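Local atomic coordinates of glucosidase 2 subunit beta (Schizosaccharomyces pombe, PDB entry 4XQM), a protein that recognises mannose-rich N-glycans through its MRH lectin domain and retains the catalytic alpha subunit of glucosidase II in the endoplasmic reticulum. Residues V20-N25 with I85-P90; D29-G34 with N48-W53; P56-I61 with Q79-L84. One frame throughout, in Å; residues are numbered along the deposited sequence.

Interaction 1. Residues V20-N25 with I85-P90; sequences VVFYEN and IKMKSP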
loop_
_atom_site.group_PDB
_atom_site.type_symbol
_atom_site.label_atom_id
_atom_site.label_comp_id
_atom_site.label_asym_id
_atom_site.label_seq_id
_atom_site.Cartn_x
_atom_site.Cartn_y
_atom_site.Cartn_z
ATOM N N VAL A 20 -3.008 -1.704 4.219
ATOM C CA VAL A 20 -1.585 -1.822 3.929
ATOM C C VAL A 20 -0.921 -2.529 5.094
ATOM O O VAL A 20 -1.053 -2.098 6.242
ATOM C CB VAL A 20 -0.906 -0.443 3.750
ATOM C CG1 VAL A 20 0.608 -0.607 3.572
ATOM C CG2 VAL A 20 -1.512 0.297 2.550
ATOM N N VAL A 21 -0.237 -3.630 4.795
ATOM C CA VAL A 21 0.576 -4.311 5.794
ATOM C C VAL A 21 2.044 -4.208 5.376
ATOM O O VAL A 21 2.450 -4.751 4.340
ATOM C CB VAL A 21 0.165 -5.774 5.953
ATOM C CG1 VAL A 21 0.905 -6.377 7.136
ATOM C CG2 VAL A 21 -1.319 -5.869 6.189
ATOM N N PHE A 22 2.843 -3.503 6.172
ATOM C CA PHE A 22 4.239 -3.258 5.786
ATOM C C PHE A 22 5.003 -4.567 5.555
ATOM O O PHE A 22 4.962 -5.475 6.391
ATOM C CB PHE A 22 4.968 -2.393 6.824
ATOM C CG PHE A 22 4.473 -0.963 6.905
ATOM C CD1 PHE A 22 3.948 -0.313 5.789
ATOM C CD2 PHE A 22 4.560 -0.264 8.108
ATOM C CE1 PHE A 22 3.506 1.021 5.882
ATOM C CE2 PHE A 22 4.121 1.051 8.206
ATOM C CZ PHE A 22 3.595 1.695 7.101
ATOM N N TYR A 23 5.662 -4.659 4.396
ATOM C CA TYR A 23 6.518 -5.792 4.035
ATOM C C TYR A 23 5.760 -7.103 3.855
ATOM O O TYR A 23 6.366 -8.177 3.792
ATOM C CB TYR A 23 7.655 -5.970 5.049
ATOM C CG TYR A 23 8.604 -4.797 5.117
ATOM C CD1 TYR A 23 9.007 -4.130 3.966
ATOM C CD2 TYR A 23 9.081 -4.338 6.336
ATOM C CE1 TYR A 23 9.884 -3.047 4.034
ATOM C CE2 TYR A 23 9.950 -3.274 6.411
ATOM C CZ TYR A 23 10.350 -2.628 5.270
ATOM O OH TYR A 23 11.211 -1.557 5.365
ATOM N N GLU A 24 4.440 -7.015 3.744
ATOM C CA GLU A 24 3.634 -8.194 3.464
ATOM C C GLU A 24 2.763 -7.962 2.225
ATOM O O GLU A 24 3.156 -8.329 1.112
ATOM C CB GLU A 24 2.839 -8.620 4.712
ATOM C CG GLU A 24 3.801 -9.107 5.814
ATOM C CD GLU A 24 3.127 -9.596 7.084
ATOM O OE1 GLU A 24 1.874 -9.613 7.159
ATOM O OE2 GLU A 24 3.866 -9.977 8.030
ATOM N N ASN A 25 1.604 -7.346 2.400
ATOM C CA ASN A 25 0.709 -7.157 1.260
ATOM C C ASN A 25 -0.197 -5.943 1.391
ATOM O O ASN A 25 -0.296 -5.343 2.463
ATOM C CB ASN A 25 -0.128 -8.421 1.029
ATOM C CG ASN A 25 -0.522 -9.092 2.321
ATOM O OD1 ASN A 25 -0.817 -8.425 3.316
ATOM N ND2 ASN A 25 -0.515 -10.422 2.324
ATOM N N ILE A 85 -0.215 4.918 -3.282
ATOM C CA ILE A 85 -0.719 5.108 -1.925
ATOM C C ILE A 85 0.285 5.901 -1.120
ATOM O O ILE A 85 1.451 5.498 -1.002
ATOM C CB ILE A 85 -0.972 3.756 -1.232
ATOM C CG1 ILE A 85 -1.885 2.881 -2.096
ATOM C CG2 ILE A 85 -1.601 3.974 0.142
ATOM C CD1 ILE A 85 -2.184 1.508 -1.509
ATOM N N LYS A 86 -0.160 7.031 -0.578
ATOM C CA LYS A 86 0.683 7.845 0.298
ATOM C C LYS A 86 0.304 7.602 1.760
ATOM O O LYS A 86 -0.885 7.540 2.097
ATOM C CB LYS A 86 0.543 9.328 -0.057
ATOM C CG LYS A 86 1.505 10.240 0.707
ATOM C CD LYS A 86 1.507 11.646 0.112
ATOM C CE LYS A 86 2.205 12.627 1.045
ATOM N NZ LYS A 86 2.010 14.048 0.617
ATOM N N MET A 87 1.314 7.452 2.617
ATOM C CA MET A 87 1.088 7.175 4.031
ATOM C C MET A 87 1.978 7.998 4.944
ATOM O O MET A 87 3.030 8.463 4.533
ATOM C CB MET A 87 1.373 5.698 4.336
ATOM C CG MET A 87 0.552 4.711 3.551
ATOM S SD MET A 87 0.845 3.027 4.134
ATOM C CE MET A 87 0.288 3.135 5.835
ATOM N N LYS A 88 1.547 8.150 6.191
ATOM C CA LYS A 88 2.428 8.568 7.278
ATOM C C LYS A 88 2.524 7.431 8.282
ATOM O O LYS A 88 1.572 6.643 8.430
ATOM C CB LYS A 88 1.911 9.853 7.935
ATOM C CG LYS A 88 2.186 11.077 7.061
ATOM C CD LYS A 88 1.047 12.078 7.025
ATOM C CE LYS A 88 0.901 12.839 8.316
ATOM N NZ LYS A 88 0.426 14.253 8.076
ATOM N N SER A 89 3.669 7.327 8.958
ATOM C CA SER A 89 3.879 6.261 9.938
ATOM C C SER A 89 5.123 6.537 10.758
ATOM O O SER A 89 6.128 7.008 10.213
ATOM C CB SER A 89 4.058 4.900 9.256
ATOM O OG SER A 89 4.398 3.915 10.222
ATOM N N PRO A 90 5.066 6.243 12.065
ATOM C CA PRO A 90 6.279 6.323 12.886
ATOM C C PRO A 90 7.375 5.392 12.368
ATOM O O PRO A 90 8.545 5.639 12.648
ATOM C CB PRO A 90 5.806 5.861 14.270
ATOM C CG PRO A 90 4.342 6.125 14.282
ATOM C CD PRO A 90 3.874 5.901 12.863
#
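Val-20, Phe-22 and Met-87 meet in the interior of the MRH domain, a flattened beta barrel of the mannose 6-phosphate receptor type, whose strands 16-21 and 82-89 pack face to face here. Strand 16-21 passes into a type II beta turn from Val-21 to Glu-24, and no hydrogen bond joins the two segments. Met-87 carries the contact. With CG anti to its carbonyl carbon and the chain bent at its last torsion (chi3 62°), the thioether reaches into the interior and meets Val-20 tip to tip, SD lying 3.7 Å from CG1 of Val-20. The same sulfur makes a Met-aromatic contact at the edge of Phe-22, 5.0 Å from the ring centroid and 74° off the ring normal; the methyl CE lies beyond the same edge, displaced to one side of the ring plane, near CZ and CE1 of Phe-22. Val-64 of strand 59-66 and Met-7 also pack on Phe-22. At the Ile-85 end of the contact Val-20 CG2 approaches Ile-85 CD1 at 4.3 Å. OG of Ser-89, hydrogen-bonded to Asn-70 and to N of Ala-91, lies in the plane of the Phe-22 ring at its edge, 3.5 Å from CE2 of Phe-22.

Interaction 2. Residues D29-G34 with N48-W53; sequences DSILLG and NGQSCW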
loop_
_atom_site.group_PDB
_atom_site.type_symbol
_atom_site.label_atom_id
_atom_site.label_comp_id
_atom_site.label_asym_id
_atom_site.label_seq_id
_atom_site.Cartn_x
_atom_site.Cartn_y
_atom_site.Cartn_z
ATOM N N ASP A 29 -10.600 -4.052 -0.192
ATOM C CA ASP A 29 -11.585 -5.048 0.250
ATOM C C ASP A 29 -10.892 -6.416 0.243
ATOM O O ASP A 29 -9.814 -6.544 0.832
ATOM C CB ASP A 29 -12.857 -5.001 -0.609
ATOM C CG ASP A 29 -13.632 -3.712 -0.414
ATOM O OD1 ASP A 29 -13.553 -3.153 0.708
ATOM O OD2 ASP A 29 -14.334 -3.269 -1.362
ATOM N N SER A 30 -11.455 -7.417 -0.431
ATOM C CA SER A 30 -10.801 -8.734 -0.457
ATOM C C SER A 30 -9.856 -8.954 -1.646
ATOM O O SER A 30 -9.347 -10.062 -1.853
ATOM C CB SER A 30 -11.844 -9.850 -0.393
ATOM O OG SER A 30 -12.422 -9.885 0.899
ATOM N N ILE A 31 -9.614 -7.902 -2.420
ATOM C CA ILE A 31 -8.761 -7.999 -3.596
ATOM C C ILE A 31 -7.289 -7.730 -3.258
ATOM O O ILE A 31 -6.971 -6.717 -2.625
ATOM C CB ILE A 31 -9.230 -7.015 -4.690
ATOM C CG1 ILE A 31 -10.704 -7.258 -5.036
ATOM C CG2 ILE A 31 -8.352 -7.144 -5.932
ATOM C CD1 ILE A 31 -11.277 -6.231 -6.015
ATOM N N LEU A 32 -6.391 -8.633 -3.666
ATOM C CA LEU A 32 -4.959 -8.411 -3.473
ATOM C C LEU A 32 -4.447 -7.360 -4.457
ATOM O O LEU A 32 -4.542 -7.544 -5.677
ATOM C CB LEU A 32 -4.158 -9.706 -3.661
ATOM C CG LEU A 32 -2.629 -9.553 -3.578
ATOM C CD1 LEU A 32 -2.194 -9.201 -2.156
ATOM C CD2 LEU A 32 -1.940 -10.833 -4.030
ATOM N N LEU A 33 -3.899 -6.267 -3.926
ATOM C CA LEU A 33 -3.275 -5.243 -4.767
ATOM C C LEU A 33 -1.818 -5.561 -5.073
ATOM O O LEU A 33 -1.275 -5.110 -6.076
ATOM C CB LEU A 33 -3.385 -3.869 -4.103
ATOM C CG LEU A 33 -4.529 -2.988 -4.605
ATOM C CD1 LEU A 33 -5.808 -3.782 -4.880
ATOM C CD2 LEU A 33 -4.784 -1.798 -3.691
ATOM N N GLY A 34 -1.172 -6.328 -4.205
ATOM C CA GLY A 34 0.207 -6.698 -4.429
ATOM C C GLY A 34 0.880 -7.239 -3.189
ATOM O O GLY A 34 0.445 -6.961 -2.068
ATOM N N ASN A 48 2.339 -8.013 -8.356
ATOM C CA ASN A 48 1.684 -9.293 -8.641
ATOM C C ASN A 48 0.368 -9.506 -7.908
ATOM O O ASN A 48 0.090 -10.599 -7.412
ATOM C CB ASN A 48 2.633 -10.470 -8.367
ATOM C CG ASN A 48 4.042 -10.196 -8.822
ATOM O OD1 ASN A 48 4.990 -10.323 -8.046
ATOM N ND2 ASN A 48 4.194 -9.799 -10.080
ATOM N N GLY A 49 -0.454 -8.463 -7.858
ATOM C CA GLY A 49 -1.779 -8.574 -7.282
ATOM C C GLY A 49 -2.749 -9.272 -8.226
ATOM O O GLY A 49 -2.347 -9.809 -9.267
ATOM N N GLN A 50 -4.026 -9.245 -7.861
ATOM C CA GLN A 50 -5.078 -9.938 -8.599
ATOM C C GLN A 50 -5.261 -9.375 -10.008
ATOM O O GLN A 50 -5.023 -8.181 -10.258
ATOM C CB GLN A 50 -6.404 -9.851 -7.824
ATOM C CG GLN A 50 -7.579 -10.542 -8.528
ATOM C CD GLN A 50 -8.892 -10.445 -7.760
ATOM O OE1 GLN A 50 -9.882 -9.889 -8.254
ATOM N NE2 GLN A 50 -8.914 -11.016 -6.558
ATOM N N SER A 51 -5.671 -10.251 -10.926
ATOM C CA SER A 51 -6.003 -9.854 -12.288
ATOM C C SER A 51 -7.096 -8.782 -12.310
ATOM O O SER A 51 -7.888 -8.646 -11.367
ATOM C CB SER A 51 -6.426 -11.071 -13.116
ATOM O OG SER A 51 -7.650 -11.601 -12.641
ATOM N N CYS A 52 -7.102 -8.011 -13.391
ATOM C CA CYS A 52 -7.924 -6.823 -13.528
ATOM C C CYS A 52 -8.561 -6.810 -14.913
ATOM O O CYS A 52 -7.867 -6.873 -15.930
ATOM C CB CYS A 52 -7.027 -5.595 -13.354
ATOM S SG CYS A 52 -7.814 -3.989 -13.556
ATOM N N TRP A 53 -9.888 -6.739 -14.948
ATOM C CA TRP A 53 -10.610 -6.709 -16.217
ATOM C C TRP A 53 -10.087 -5.572 -17.090
ATOM O O TRP A 53 -10.162 -4.403 -16.699
ATOM C CB TRP A 53 -12.093 -6.482 -15.948
ATOM C CG TRP A 53 -13.000 -6.747 -17.110
ATOM C CD1 TRP A 53 -12.696 -7.393 -18.271
ATOM C CD2 TRP A 53 -14.375 -6.366 -17.211
ATOM N NE1 TRP A 53 -13.808 -7.435 -19.094
ATOM C CE2 TRP A 53 -14.854 -6.803 -18.455
ATOM C CE3 TRP A 53 -15.253 -5.690 -16.348
ATOM C CZ2 TRP A 53 -16.165 -6.609 -18.868
ATOM C CZ3 TRP A 53 -16.554 -5.488 -16.754
ATOM C CH2 TRP A 53 -17.001 -5.941 -18.005
#
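Gln-50 holds its side chain almost fully extended, with CG opposite the backbone N (chi1 179°) and the next torsion equally straight; this straight chain lays its aliphatic part and amide across Ile-31. In Ile-31 chi1 is -56°, which sets CG1 beside the backbone N and leaves CG2 as the branch that does the touching. The two side chains cross at about a right angle: CG2 of Ile-31 sits 3.8 Å from CD of Gln-50 and equally near its CB, so a methyl group packs against both the start of the chain and the amide carbon.

Leu-32 turns its side chain to the neighbouring part of the loop, where CG lies 3.9 Å from CA of Gly-49 and CD2 is 4.0 Å from O of Asn-48. Its backbone carbonyl makes the hydrogen bond across the contact, accepting from N of Gln-50 at 2.8 Å. That bond is nearly straight at hydrogen (170°), although the donor is tilted 26° from the carbonyl plane. This joins the start of strand 31-40 to the loop that follows strand 43-48 in the mannose-binding MRH domain, beyond the hairpin formed by those two strands. A classic beta bulge places Leu-33 and Gly-34 together opposite Val-26 on the adjoining strand. Close backbone packing accompanies the Leu-32 to Gln-50 bond: CA of Gly-49 lies 3.4 Å from O of Leu-32, and Gly-49, with no side chain, lets the two backbones close up beside the carbonyls of Leu-32 and Leu-33.

Further along the loop, Cys-52 is joined by a disulfide to Cys-81 and touches the bound mannose, as Ile-31 does.

Interaction 3. Residues P56-I61 with Q79-L84; sequences PHRSAI and QKCEYL. With MAN (alpha-D-mannopyranose), chain B.
Arg-58 and Tyr-83 meet at the bound mannose and take hold of its O2 and O3 respectively. NE and NH2 of Arg-58 both donate to O2 of the sugar, each at 3.2 Å, and NH2 adds a weak bond to the ring oxygen O5. The hydroxyl of Tyr-83 donates to O3 of the mannose at 2.7 Å, with O3 in the plane of the tyrosine ring at its edge. NE of Arg-58 also bonds OH of Tyr-83 at 3.2 Å, but this bond is bent, with an angle of 137° at hydrogen. The guanidinium and phenol planes are only 16° apart, and the ring presents its edge to CG of the arginine.

The extended Arg-58 chain from CG to NE carries the guanidinium to the sugar. Over one face of that group lies SG of Cys-81, while NH1 points to the carbonyl of Ser-51, a short and probable hydrogen bond. Glu-77, Gln-28 and Tyr-16 complete the polar grip on the mannose.

Behind the pocket, a type II turn from Gln-79 to Glu-82 brings Cys-81 beside Pro-56 and leads into the strand bearing Tyr-83. A water bridges O of His-57, OG of Ser-59 and O of Cys-81 where the two backbones begin to pair. Ile-61 and Leu-84 lie side by side, CB to CD2 3.9 Å. After a weak bond from Ser-59 N to O of Cys-81, Tyr-83 N donates to O of Ser-59 at 3.0 Å, and Ile-61 N to O of Tyr-83 at 2.9 Å. These backbone bonds start the parallel pairing between strands 59-66 and 82-89, flanked in the sheet by strand 43-48 beyond the former and strand 71-77 beyond the latter.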
loop_
_atom_site.group_PDB
_atom_site.type_symbol
_atom_site.label_atom_id
_atom_site.label_comp_id
_atom_site.label_asym_id
_atom_site.label_seq_id
_atom_site.Cartn_x
_atom_site.Cartn_y
_atom_site.Cartn_z
ATOM N N PRO A 56 -3.882 -4.353 -16.133
ATOM C CA PRO A 56 -2.736 -5.141 -15.684
ATOM C C PRO A 56 -3.064 -5.847 -14.384
ATOM O O PRO A 56 -3.945 -5.376 -13.664
ATOM C CB PRO A 56 -1.674 -4.064 -15.419
ATOM C CG PRO A 56 -2.481 -2.860 -14.970
ATOM C CD PRO A 56 -3.715 -2.914 -15.857
ATOM N N HIS A 57 -2.390 -6.953 -14.084
ATOM C CA HIS A 57 -2.448 -7.467 -12.719
ATOM C C HIS A 57 -2.077 -6.325 -11.771
ATOM O O HIS A 57 -1.193 -5.518 -12.071
ATOM C CB HIS A 57 -1.515 -8.670 -12.536
ATOM C CG HIS A 57 -2.101 -9.960 -13.031
ATOM N ND1 HIS A 57 -2.509 -10.139 -14.331
ATOM C CD2 HIS A 57 -2.357 -11.126 -12.393
ATOM C CE1 HIS A 57 -2.981 -11.367 -14.487
ATOM N NE2 HIS A 57 -2.900 -11.985 -13.306
ATOM N N ARG A 58 -2.768 -6.250 -10.635
ATOM C CA ARG A 58 -2.671 -5.067 -9.785
ATOM C C ARG A 58 -1.287 -4.905 -9.154
ATOM O O ARG A 58 -0.543 -5.872 -8.973
ATOM C CB ARG A 58 -3.780 -5.067 -8.720
ATOM C CG ARG A 58 -5.194 -4.875 -9.304
ATOM C CD ARG A 58 -6.259 -5.057 -8.225
ATOM N NE ARG A 58 -7.628 -4.835 -8.712
ATOM C CZ ARG A 58 -8.292 -5.741 -9.417
ATOM N NH1 ARG A 58 -7.695 -6.880 -9.716
ATOM N NH2 ARG A 58 -9.533 -5.516 -9.835
ATOM N N SER A 59 -0.928 -3.654 -8.871
ATOM C CA SER A 59 0.300 -3.365 -8.145
ATOM C C SER A 59 0.073 -2.059 -7.405
ATOM O O SER A 59 -0.845 -1.297 -7.738
ATOM C CB SER A 59 1.497 -3.273 -9.104
ATOM O OG SER A 59 1.309 -2.219 -10.039
ATOM N N ALA A 60 0.885 -1.810 -6.386
ATOM C CA ALA A 60 0.724 -0.613 -5.576
ATOM C C ALA A 60 2.089 -0.081 -5.202
ATOM O O ALA A 60 2.965 -0.832 -4.773
ATOM C CB ALA A 60 -0.083 -0.928 -4.328
ATOM N N ILE A 61 2.260 1.229 -5.352
ATOM C CA ILE A 61 3.492 1.882 -4.944
ATOM C C ILE A 61 3.158 2.697 -3.710
ATOM O O ILE A 61 2.359 3.644 -3.774
ATOM C CB ILE A 61 4.035 2.794 -6.051
ATOM C CG1 ILE A 61 4.314 1.956 -7.296
ATOM C CG2 ILE A 61 5.298 3.499 -5.590
ATOM C CD1 ILE A 61 4.867 2.747 -8.458
ATOM N N GLN A 79 -3.825 5.279 -13.381
ATOM C CA GLN A 79 -3.924 4.291 -14.450
ATOM C C GLN A 79 -4.658 3.092 -13.880
ATOM O O GLN A 79 -4.455 2.755 -12.714
ATOM C CB GLN A 79 -2.535 3.865 -14.943
ATOM C CG GLN A 79 -1.788 4.920 -15.749
ATOM C CD GLN A 79 -1.344 6.109 -14.912
ATOM O OE1 GLN A 79 -0.486 5.984 -14.033
ATOM N NE2 GLN A 79 -1.930 7.273 -15.183
ATOM N N LYS A 80 -5.505 2.456 -14.689
ATOM C CA LYS A 80 -6.311 1.327 -14.221
ATOM C C LYS A 80 -5.452 0.252 -13.550
ATOM O O LYS A 80 -4.465 -0.235 -14.128
ATOM C CB LYS A 80 -7.112 0.709 -15.375
ATOM C CG LYS A 80 -8.006 -0.447 -14.946
ATOM C CD LYS A 80 -8.625 -1.163 -16.164
ATOM C CE LYS A 80 -9.549 -0.239 -16.956
ATOM N NZ LYS A 80 -10.870 -0.009 -16.280
ATOM N N CYS A 81 -5.812 -0.060 -12.304
ATOM C CA CYS A 81 -5.196 -1.122 -11.508
ATOM C C CYS A 81 -3.730 -0.901 -11.157
ATOM O O CYS A 81 -3.003 -1.843 -10.820
ATOM C CB CYS A 81 -5.469 -2.499 -12.130
ATOM S SG CYS A 81 -7.201 -2.948 -11.905
ATOM N N GLU A 82 -3.319 0.364 -11.203
ATOM C CA GLU A 82 -2.025 0.784 -10.685
ATOM C C GLU A 82 -2.329 1.789 -9.571
ATOM O O GLU A 82 -2.875 2.862 -9.834
ATOM C CB GLU A 82 -1.185 1.431 -11.800
ATOM C CG GLU A 82 -0.972 0.554 -13.044
ATOM C CD GLU A 82 -0.240 1.281 -14.175
ATOM O OE1 GLU A 82 0.541 2.219 -13.889
ATOM O OE2 GLU A 82 -0.448 0.917 -15.357
ATOM N N TYR A 83 -2.001 1.440 -8.329
ATOM C CA TYR A 83 -2.407 2.250 -7.195
ATOM C C TYR A 83 -1.214 2.991 -6.599
ATOM O O TYR A 83 -0.166 2.391 -6.350
ATOM C CB TYR A 83 -3.056 1.364 -6.133
ATOM C CG TYR A 83 -4.215 0.557 -6.681
ATOM C CD1 TYR A 83 -3.997 -0.652 -7.345
ATOM C CD2 TYR A 83 -5.519 1.016 -6.562
ATOM C CE1 TYR A 83 -5.058 -1.386 -7.864
ATOM C CE2 TYR A 83 -6.591 0.295 -7.076
ATOM C CZ TYR A 83 -6.350 -0.907 -7.727
ATOM O OH TYR A 83 -7.404 -1.636 -8.244
ATOM N N LEU A 84 -1.362 4.294 -6.388
ATOM C CA LEU A 84 -0.323 5.058 -5.703
ATOM C C LEU A 84 -0.868 5.410 -4.327
ATOM O O LEU A 84 -1.886 6.096 -4.212
ATOM C CB LEU A 84 0.023 6.332 -6.484
ATOM C CG LEU A 84 0.470 6.114 -7.928
ATOM C CD1 LEU A 84 0.870 7.449 -8.551
ATOM C CD2 LEU A 84 1.621 5.138 -7.974
HETATM C C1 MAN B . -12.191 -2.678 -8.958
HETATM C C2 MAN B . -11.166 -2.065 -8.204
HETATM C C3 MAN B . -10.708 -0.857 -9.034
HETATM C C4 MAN B . -10.372 -1.295 -10.491
HETATM C C5 MAN B . -11.598 -1.984 -11.111
HETATM C C6 MAN B . -11.317 -2.605 -12.460
HETATM O O1 MAN B . -13.020 -1.555 -9.008
HETATM O O2 MAN B . -10.125 -2.963 -8.071
HETATM O O3 MAN B . -9.632 -0.207 -8.412
HETATM O O4 MAN B . -10.059 -0.179 -11.276
HETATM O O5 MAN B . -11.946 -3.060 -10.252
HETATM O O6 MAN B . -12.580 -2.926 -13.055
HETATM O O HOH W 1 -0.479 -2.789 -12.043
#

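From the N terminus, the chain first supplies 20-25, whose partner 85-90 comes only near the end; interaction 1 therefore closes the longest loop and encloses both other contacts. Within it, 29-34 opens the hairpin of strands 31-40 and 43-48 and meets 48-53 at its exit, closing interaction 2 before interaction 3 opens. That third contact, 56-61 with 79-84, closes the loop that holds the rest of strand 59-66 and strand 71-77, so the two inner loops follow in series and do not cross. The disulfide Cys-52 to Cys-81 ties interactions 2 and 3 together at the mannose end. Strand 82-89 then continues directly from interaction 3 into interaction 1, carrying the chain from the sugar pocket to the interior packing against strand 16-21.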